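Local coordinates for putative amidohydrolase (Unidentified, PDB 3FEQ), which probably acts as a zinc-dependent prolidase of the amidohydrolase superfamily, hydrolysing dipeptides that end in proline, at residues Cys64-Asn72 against Ala86-Met97; Gly304-Ala312 against Arg337-Asn345. All coordinates share one frame; numbering follows the deposited sequence. Where two conformers were deposited one is given.

Contact 1: residues Cys64-Asn72 against Ala86-Met97; sequences CHVHVLASN and AAIRSLPILDAM. With ZN (zinc ion), chain U.
The His-x-His motif at the end of strand 56-66, the first zinc-binding element of an amidohydrolase barrel, runs on into a turn that packs against residues 86-97, from helix 83-88 into helix 90-99, with Val66, Val68, Leu69 and Ser71 doing the touching. Val66 and Met97 reach toward each other tip to tip, Val66 CG1 lying 3.6 Å from Met97 CE; the extended Met97 chain (chi3 -177°) carries CE to the valine. Val68 crosses Leu94 at about a right angle, and its chi1 of 169°, with CG1 opposite the backbone N, brings CG1 to 3.5 Å from Leu94 CG. The carbonyl O of Val68 sits 3.5 Å from Ile93 CD1. Leu69 sends CD2 to the carbonyl O of Ala86, and Ser71 lays CB against Arg89 CB at 3.7 Å; Arg89 NE is hydrogen-bonded to Gln81 OE1. No hydrogen bond joins the two segments. His65 NE2 binds zinc at 2.5 Å with the metal in its ring plane, and His67 NE2 does so at 2.2 Å. Asp323 is the third protein ligand of this zinc. Val66, on the helix side between two metal-binding histidines, completes the His-x-His motif characteristic of the first barrel strand in the amidohydrolase superfamily.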
loop_
_atom_site.group_PDB
_atom_site.type_symbol
_atom_site.label_atom_id
_atom_site.label_comp_id
_atom_site.label_asym_id
_atom_site.label_seq_id
_atom_site.Cartn_x
_atom_site.Cartn_y
_atom_site.Cartn_z
ATOM N N CYS C 64 20.729 -20.407 -30.762
ATOM C CA CYS C 64 20.509 -19.004 -30.482
ATOM C C CYS C 64 19.107 -18.702 -30.010
ATOM O O CYS C 64 18.780 -17.538 -29.776
ATOM C CB CYS C 64 20.786 -18.162 -31.723
ATOM S SG CYS C 64 22.472 -18.205 -32.258
ATOM N N HIS C 65 18.266 -19.732 -29.925
ATOM C CA HIS C 65 16.934 -19.579 -29.345
ATOM C C HIS C 65 16.457 -20.872 -28.674
ATOM O O HIS C 65 15.915 -21.753 -29.326
ATOM C CB HIS C 65 15.944 -19.116 -30.425
ATOM C CG HIS C 65 14.698 -18.481 -29.890
ATOM N ND1 HIS C 65 14.419 -17.140 -30.041
ATOM C CD2 HIS C 65 13.641 -19.012 -29.229
ATOM C CE1 HIS C 65 13.246 -16.871 -29.487
ATOM N NE2 HIS C 65 12.755 -17.991 -28.982
ATOM N N VAL C 66 16.669 -20.984 -27.366
ATOM C CA VAL C 66 16.045 -22.052 -26.571
ATOM C C VAL C 66 15.252 -21.497 -25.389
ATOM O O VAL C 66 15.467 -20.363 -24.970
ATOM C CB VAL C 66 17.087 -23.028 -26.007
ATOM C CG1 VAL C 66 17.784 -23.769 -27.118
ATOM C CG2 VAL C 66 18.075 -22.296 -25.160
ATOM N N HIS C 67 14.331 -22.302 -24.867
ATOM C CA HIS C 67 13.779 -22.078 -23.537
ATOM C C HIS C 67 14.088 -23.308 -22.707
ATOM O O HIS C 67 13.336 -24.280 -22.692
ATOM C CB HIS C 67 12.274 -21.793 -23.576
ATOM C CG HIS C 67 11.900 -20.630 -24.439
ATOM N ND1 HIS C 67 11.779 -19.347 -23.951
ATOM C CD2 HIS C 67 11.657 -20.549 -25.769
ATOM C CE1 HIS C 67 11.481 -18.526 -24.942
ATOM N NE2 HIS C 67 11.405 -19.229 -26.058
ATOM N N VAL C 68 15.246 -23.269 -22.065
ATOM C CA VAL C 68 15.735 -24.352 -21.232
ATOM C C VAL C 68 14.752 -24.744 -20.154
ATOM O O VAL C 68 14.683 -25.901 -19.782
ATOM C CB VAL C 68 16.998 -23.911 -20.539
ATOM C CG1 VAL C 68 17.384 -24.906 -19.467
ATOM C CG2 VAL C 68 18.100 -23.692 -21.559
ATOM N N LEU C 69 14.000 -23.773 -19.645
ATOM C CA LEU C 69 13.052 -24.031 -18.568
ATOM C C LEU C 69 11.648 -24.457 -19.020
ATOM O O LEU C 69 10.810 -24.852 -18.200
ATOM C CB LEU C 69 12.979 -22.820 -17.659
ATOM C CG LEU C 69 14.113 -22.867 -16.647
ATOM C CD1 LEU C 69 14.573 -21.486 -16.358
ATOM C CD2 LEU C 69 13.658 -23.572 -15.361
ATOM N N ALA C 70 11.407 -24.404 -20.327
ATOM C CA ALA C 70 10.127 -24.819 -20.894
ATOM C C ALA C 70 9.954 -26.335 -20.832
ATOM O O ALA C 70 10.080 -27.034 -21.843
ATOM C CB ALA C 70 10.004 -24.325 -22.323
ATOM N N SER C 71 9.656 -26.839 -19.640
ATOM C CA SER C 71 9.571 -28.273 -19.436
ATOM C C SER C 71 8.216 -28.859 -19.821
ATOM O O SER C 71 8.073 -30.079 -19.861
ATOM C CB SER C 71 9.921 -28.639 -18.000
ATOM O OG SER C 71 8.921 -28.198 -17.110
ATOM N N ASN C 72 7.224 -28.005 -20.086
ATOM C CA ASN C 72 6.045 -28.436 -20.844
ATOM C C ASN C 72 5.434 -27.417 -21.810
ATOM O O ASN C 72 5.548 -26.215 -21.606
ATOM C CB ASN C 72 4.985 -29.066 -19.937
ATOM C CG ASN C 72 4.067 -28.055 -19.328
ATOM O OD1 ASN C 72 2.998 -27.753 -19.873
ATOM N ND2 ASN C 72 4.463 -27.530 -18.177
ATOM N N ALA C 86 10.103 -26.724 -11.313
ATOM C CA ALA C 86 10.534 -26.029 -12.521
ATOM C C ALA C 86 12.032 -26.165 -12.751
ATOM O O ALA C 86 12.477 -26.356 -13.880
ATOM C CB ALA C 86 10.158 -24.563 -12.442
ATOM N N ALA C 87 12.807 -26.047 -11.681
ATOM C CA ALA C 87 14.249 -26.156 -11.773
ATOM C C ALA C 87 14.644 -27.596 -12.126
ATOM O O ALA C 87 15.296 -27.848 -13.143
ATOM C CB ALA C 87 14.904 -25.701 -10.462
ATOM N N ILE C 88 14.179 -28.536 -11.316
ATOM C CA ILE C 88 14.508 -29.951 -11.470
ATOM C C ILE C 88 14.313 -30.415 -12.909
ATOM O O ILE C 88 15.202 -31.015 -13.508
ATOM C CB ILE C 88 13.627 -30.840 -10.539
ATOM C CG1 ILE C 88 13.873 -30.538 -9.051
ATOM C CG2 ILE C 88 13.841 -32.308 -10.822
ATOM C CD1 ILE C 88 15.307 -30.150 -8.692
ATOM N N ARG C 89 13.152 -30.097 -13.467
ATOM C CA ARG C 89 12.755 -30.592 -14.778
ATOM C C ARG C 89 13.605 -30.054 -15.934
ATOM O O ARG C 89 13.562 -30.596 -17.035
ATOM C CB ARG C 89 11.292 -30.256 -15.027
ATOM C CG ARG C 89 10.320 -31.084 -14.228
ATOM C CD ARG C 89 8.984 -31.101 -14.915
ATOM N NE ARG C 89 7.951 -30.591 -14.031
ATOM C CZ ARG C 89 7.028 -31.346 -13.448
ATOM N NH1 ARG C 89 6.140 -30.793 -12.632
ATOM N NH2 ARG C 89 6.993 -32.650 -13.687
ATOM N N SER C 90 14.372 -28.995 -15.683
ATOM C CA SER C 90 15.189 -28.391 -16.725
ATOM C C SER C 90 16.544 -29.083 -16.837
ATOM O O SER C 90 17.247 -28.925 -17.832
ATOM C CB SER C 90 15.390 -26.907 -16.462
ATOM O OG SER C 90 16.659 -26.695 -15.875
ATOM N N LEU C 91 16.917 -29.830 -15.808
ATOM C CA LEU C 91 18.159 -30.596 -15.825
ATOM C C LEU C 91 18.271 -31.657 -16.931
ATOM O O LEU C 91 19.300 -31.729 -17.598
ATOM C CB LEU C 91 18.453 -31.210 -14.451
ATOM C CG LEU C 91 18.588 -30.217 -13.310
ATOM C CD1 LEU C 91 19.139 -30.901 -12.059
ATOM C CD2 LEU C 91 19.496 -29.130 -13.751
ATOM N N PRO C 92 17.246 -32.513 -17.112
ATOM C CA PRO C 92 17.340 -33.418 -18.265
ATOM C C PRO C 92 17.360 -32.689 -19.611
ATOM O O PRO C 92 17.987 -33.157 -20.543
ATOM C CB PRO C 92 16.068 -34.262 -18.160
ATOM C CG PRO C 92 15.630 -34.117 -16.760
ATOM C CD PRO C 92 16.020 -32.761 -16.332
ATOM N N ILE C 93 16.670 -31.560 -19.708
ATOM C CA ILE C 93 16.659 -30.786 -20.937
ATOM C C ILE C 93 18.067 -30.327 -21.275
ATOM O O ILE C 93 18.507 -30.439 -22.425
ATOM C CB ILE C 93 15.712 -29.571 -20.835
ATOM C CG1 ILE C 93 14.252 -30.032 -20.884
ATOM C CG2 ILE C 93 15.995 -28.559 -21.962
ATOM C CD1 ILE C 93 13.278 -29.072 -20.210
ATOM N N LEU C 94 18.773 -29.845 -20.255
ATOM C CA LEU C 94 20.113 -29.294 -20.425
ATOM C C LEU C 94 21.108 -30.392 -20.762
ATOM O O LEU C 94 21.920 -30.260 -21.668
ATOM C CB LEU C 94 20.549 -28.585 -19.153
ATOM C CG LEU C 94 20.034 -27.172 -18.934
ATOM C CD1 LEU C 94 20.281 -26.761 -17.492
ATOM C CD2 LEU C 94 20.742 -26.250 -19.880
ATOM N N ASP C 95 21.017 -31.489 -20.031
ATOM C CA ASP C 95 21.914 -32.599 -20.220
ATOM C C ASP C 95 21.807 -33.148 -21.641
ATOM O O ASP C 95 22.816 -33.485 -22.264
ATOM C CB ASP C 95 21.602 -33.689 -19.198
ATOM C CG ASP C 95 22.733 -34.674 -19.045
ATOM O OD1 ASP C 95 23.900 -34.233 -18.956
ATOM O OD2 ASP C 95 22.461 -35.891 -19.031
ATOM N N ALA C 96 20.582 -33.198 -22.156
ATOM C CA ALA C 96 20.323 -33.712 -23.485
ATOM C C ALA C 96 20.835 -32.779 -24.590
ATOM O O ALA C 96 21.410 -33.244 -25.578
ATOM C CB ALA C 96 18.846 -34.002 -23.657
ATOM N N MET C 97 20.662 -31.471 -24.418
ATOM C CA MET C 97 21.172 -30.513 -25.407
ATOM C C MET C 97 22.691 -30.673 -25.562
ATOM O O MET C 97 23.241 -30.572 -26.675
ATOM C CB MET C 97 20.849 -29.074 -25.006
ATOM C CG MET C 97 19.405 -28.651 -25.194
ATOM S SD MET C 97 19.216 -26.904 -24.800
ATOM C CE MET C 97 17.471 -26.708 -25.006
HETATM ZN ZN ZN U . 10.543 -18.020 -27.730
#

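Contact 2: residues Gly304-Ala312 against Arg337-Asn345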
loop_
_atom_site.group_PDB
_atom_site.type_symbol
_atom_site.label_atom_id
_atom_site.label_comp_id
_atom_site.label_asym_id
_atom_site.label_seq_id
_atom_site.Cartn_x
_atom_site.Cartn_y
_atom_site.Cartn_z
ATOM N N GLY C 304 7.694 -20.302 -43.809
ATOM C CA GLY C 304 8.909 -20.541 -43.041
ATOM C C GLY C 304 10.109 -20.863 -43.914
ATOM O O GLY C 304 11.100 -20.124 -43.929
ATOM N N ARG C 305 10.002 -21.963 -44.653
ATOM C CA ARG C 305 11.052 -22.405 -45.565
ATOM C C ARG C 305 11.364 -21.302 -46.580
ATOM O O ARG C 305 12.524 -20.959 -46.819
ATOM C CB ARG C 305 10.610 -23.693 -46.274
ATOM C CG ARG C 305 11.747 -24.616 -46.667
ATOM C CD ARG C 305 11.262 -25.998 -47.101
ATOM N NE ARG C 305 11.199 -26.952 -45.991
ATOM C CZ ARG C 305 12.234 -27.662 -45.542
ATOM N NH1 ARG C 305 12.076 -28.504 -44.522
ATOM N NH2 ARG C 305 13.431 -27.523 -46.100
ATOM N N GLU C 306 10.308 -20.714 -47.133
ATOM C CA GLU C 306 10.418 -19.634 -48.110
ATOM C C GLU C 306 11.265 -18.455 -47.620
ATOM O O GLU C 306 12.076 -17.910 -48.373
ATOM C CB GLU C 306 9.014 -19.152 -48.497
ATOM C CG GLU C 306 8.927 -18.447 -49.840
ATOM C CD GLU C 306 7.566 -17.809 -50.090
ATOM O OE1 GLU C 306 7.536 -16.609 -50.429
ATOM O OE2 GLU C 306 6.533 -18.496 -49.958
ATOM N N SER C 307 11.090 -18.085 -46.354
ATOM C CA SER C 307 11.696 -16.872 -45.799
ATOM C C SER C 307 13.212 -16.982 -45.786
ATOM O O SER C 307 13.924 -15.997 -45.976
ATOM C CB SER C 307 11.198 -16.643 -44.371
ATOM O OG SER C 307 11.583 -17.715 -43.527
ATOM N N LEU C 308 13.688 -18.199 -45.546
ATOM C CA LEU C 308 15.103 -18.515 -45.575
ATOM C C LEU C 308 15.749 -17.960 -46.834
ATOM O O LEU C 308 16.776 -17.281 -46.769
ATOM C CB LEU C 308 15.291 -20.029 -45.503
ATOM C CG LEU C 308 15.690 -20.612 -44.145
ATOM C CD1 LEU C 308 14.999 -19.949 -42.950
ATOM C CD2 LEU C 308 15.467 -22.115 -44.140
ATOM N N GLU C 309 15.105 -18.210 -47.970
ATOM C CA GLU C 309 15.612 -17.754 -49.253
ATOM C C GLU C 309 15.650 -16.246 -49.343
ATOM O O GLU C 309 16.634 -15.678 -49.814
ATOM C CB GLU C 309 14.780 -18.315 -50.391
ATOM C CG GLU C 309 15.224 -19.694 -50.820
ATOM C CD GLU C 309 14.139 -20.451 -51.546
ATOM O OE1 GLU C 309 13.457 -19.842 -52.400
ATOM O OE2 GLU C 309 13.971 -21.656 -51.269
ATOM N N ILE C 310 14.588 -15.605 -48.871
ATOM C CA ILE C 310 14.526 -14.152 -48.821
ATOM C C ILE C 310 15.688 -13.577 -48.026
ATOM O O ILE C 310 16.375 -12.663 -48.495
ATOM C CB ILE C 310 13.220 -13.683 -48.195
ATOM C CG1 ILE C 310 12.038 -14.432 -48.832
ATOM C CG2 ILE C 310 13.117 -12.161 -48.278
ATOM C CD1 ILE C 310 10.688 -13.904 -48.448
ATOM N N TYR C 311 15.927 -14.149 -46.845
ATOM C CA TYR C 311 17.036 -13.733 -45.993
ATOM C C TYR C 311 18.406 -13.900 -46.657
ATOM O O TYR C 311 19.268 -13.020 -46.545
ATOM C CB TYR C 311 16.999 -14.489 -44.666
ATOM C CG TYR C 311 15.890 -14.045 -43.742
ATOM C CD1 TYR C 311 15.664 -12.694 -43.491
ATOM C CD2 TYR C 311 15.086 -14.976 -43.097
ATOM C CE1 TYR C 311 14.642 -12.289 -42.645
ATOM C CE2 TYR C 311 14.063 -14.577 -42.254
ATOM C CZ TYR C 311 13.852 -13.238 -42.029
ATOM O OH TYR C 311 12.830 -12.842 -41.205
ATOM N N ALA C 312 18.604 -15.035 -47.323
ATOM C CA ALA C 312 19.821 -15.287 -48.076
ATOM C C ALA C 312 19.988 -14.250 -49.176
ATOM O O ALA C 312 21.064 -13.680 -49.351
ATOM C CB ALA C 312 19.781 -16.667 -48.672
ATOM N N ARG C 337 18.859 -30.194 -40.698
ATOM C CA ARG C 337 18.393 -30.746 -41.969
ATOM C C ARG C 337 17.452 -29.800 -42.712
ATOM O O ARG C 337 17.600 -29.588 -43.910
ATOM C CB ARG C 337 17.758 -32.125 -41.792
ATOM C CG ARG C 337 17.892 -33.027 -43.028
ATOM C CD ARG C 337 18.395 -34.426 -42.681
ATOM N NE ARG C 337 17.282 -35.358 -42.570
ATOM C CZ ARG C 337 16.561 -35.554 -41.467
ATOM N NH1 ARG C 337 16.852 -34.910 -40.340
ATOM N NH2 ARG C 337 15.548 -36.414 -41.488
ATOM N N ILE C 338 16.521 -29.199 -41.980
ATOM C CA ILE C 338 15.589 -28.230 -42.544
ATOM C C ILE C 338 16.333 -27.095 -43.230
ATOM O O ILE C 338 16.000 -26.696 -44.348
ATOM C CB ILE C 338 14.659 -27.673 -41.459
ATOM C CG1 ILE C 338 13.854 -28.815 -40.851
ATOM C CG2 ILE C 338 13.717 -26.641 -42.025
ATOM C CD1 ILE C 338 13.142 -28.447 -39.581
ATOM N N ARG C 339 17.376 -26.610 -42.579
ATOM C CA ARG C 339 18.136 -25.509 -43.131
ATOM C C ARG C 339 19.052 -25.937 -44.272
ATOM O O ARG C 339 19.266 -25.179 -45.219
ATOM C CB ARG C 339 18.927 -24.817 -42.035
ATOM C CG ARG C 339 18.042 -24.153 -41.046
ATOM C CD ARG C 339 18.783 -23.076 -40.368
ATOM N NE ARG C 339 18.022 -22.541 -39.259
ATOM C CZ ARG C 339 18.204 -21.325 -38.774
ATOM N NH1 ARG C 339 19.097 -20.517 -39.325
ATOM N NH2 ARG C 339 17.497 -20.922 -37.736
ATOM N N ALA C 340 19.575 -27.157 -44.180
ATOM C CA ALA C 340 20.428 -27.698 -45.219
ATOM C C ALA C 340 19.640 -27.892 -46.508
ATOM O O ALA C 340 20.166 -27.696 -47.594
ATOM C CB ALA C 340 21.033 -29.000 -44.773
ATOM N N GLU C 341 18.365 -28.229 -46.384
ATOM C CA GLU C 341 17.560 -28.560 -47.542
ATOM C C GLU C 341 17.254 -27.337 -48.380
ATOM O O GLU C 341 16.803 -27.453 -49.511
ATOM C CB GLU C 341 16.252 -29.220 -47.123
ATOM C CG GLU C 341 16.372 -30.691 -46.784
ATOM C CD GLU C 341 15.120 -31.228 -46.117
ATOM O OE1 GLU C 341 14.055 -30.582 -46.230
ATOM O OE2 GLU C 341 15.199 -32.297 -45.477
ATOM N N VAL C 342 17.460 -26.159 -47.824
ATOM C CA VAL C 342 17.128 -24.960 -48.567
ATOM C C VAL C 342 18.394 -24.248 -48.963
ATOM O O VAL C 342 18.595 -23.971 -50.136
ATOM C CB VAL C 342 16.221 -24.020 -47.778
ATOM C CG1 VAL C 342 15.990 -22.740 -48.547
ATOM C CG2 VAL C 342 14.907 -24.708 -47.470
ATOM N N LEU C 343 19.248 -23.966 -47.980
ATOM C CA LEU C 343 20.570 -23.401 -48.233
ATOM C C LEU C 343 21.544 -24.565 -48.116
ATOM O O LEU C 343 21.176 -25.602 -47.604
ATOM C CB LEU C 343 20.881 -22.315 -47.202
ATOM C CG LEU C 343 19.678 -21.512 -46.677
ATOM C CD1 LEU C 343 19.956 -20.950 -45.297
ATOM C CD2 LEU C 343 19.233 -20.388 -47.616
ATOM N N GLY C 344 22.769 -24.431 -48.599
ATOM C CA GLY C 344 23.701 -25.560 -48.513
ATOM C C GLY C 344 23.866 -26.039 -47.080
ATOM O O GLY C 344 23.594 -25.284 -46.144
ATOM N N ASN C 345 24.326 -27.275 -46.881
ATOM C CA ASN C 345 24.691 -27.668 -45.528
ATOM C C ASN C 345 25.987 -27.071 -44.964
ATOM O O ASN C 345 26.255 -27.200 -43.770
ATOM C CB ASN C 345 24.535 -29.171 -45.241
ATOM C CG ASN C 345 25.020 -30.048 -46.359
ATOM O OD1 ASN C 345 25.446 -29.567 -47.406
ATOM N ND2 ASN C 345 24.945 -31.361 -46.147
#
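Ile338 comes first, its CG2 set over one face of the Arg305 guanidinium, 3.5 Å from Arg305 NH1; the two side chains meet at roughly a right angle. Next, Arg339 brings little more than its backbone, with CA near Leu308 CD2; its CB points away from helix 302-314, and its NE forms a salt bridge with Glu335. Glu341 supplies the charge partner: Glu341 OE1 lies 3.1 Å from Arg305 NH2 in a salt bridge, carboxylate and guanidinium planes only 17° apart. Arg305 gets there by a bend at chi3 (-91°) in an otherwise extended chain, but this is one of two modelled conformers, so the bridge and the Ile338 contacts are to that extent doubtful. Here helix 302-314 packs against helix 335-340 and the residues that follow it, on the helical outer layer of the amidohydrolase (beta/alpha) barrel, and Leu274 of helix 274-282 touches both Leu308 and Ile338. Val342 then wedges in with both branches: CG2 faces the aliphatic part of Arg305, whereas CG1, trans to the backbone N (chi1 176°), is 4.1 Å from Leu308 CB and 3.6 Å from Glu309 OE2. Leu343 follows, its CD2 resting 3.9 Å from Ala312 CB one helical turn beyond Leu308.

Overall arrangement
From the N terminus the early strands form a sheet, one of them (11-15) pairing with strand 56-66. Contact 1 closes a short, largely helical loop just after that strand, bringing helix 90-99 back against the side of strand 56-66 and its following turn that carries Val66 and Val68, before strand 102-107 joins strand 56-66 in parallel. The chain then passes through strands 189-192 to 269-271 before contact 2 opens. Contact 2 ties helix 302-314 to helix 335-340 and the residues after it, closing the loop that carries Asp323, a ligand of the zinc held by contact 1. The two are in series, neither enclosing nor crossing the other, their centres 27 Å apart on opposite sides of the chain's centre.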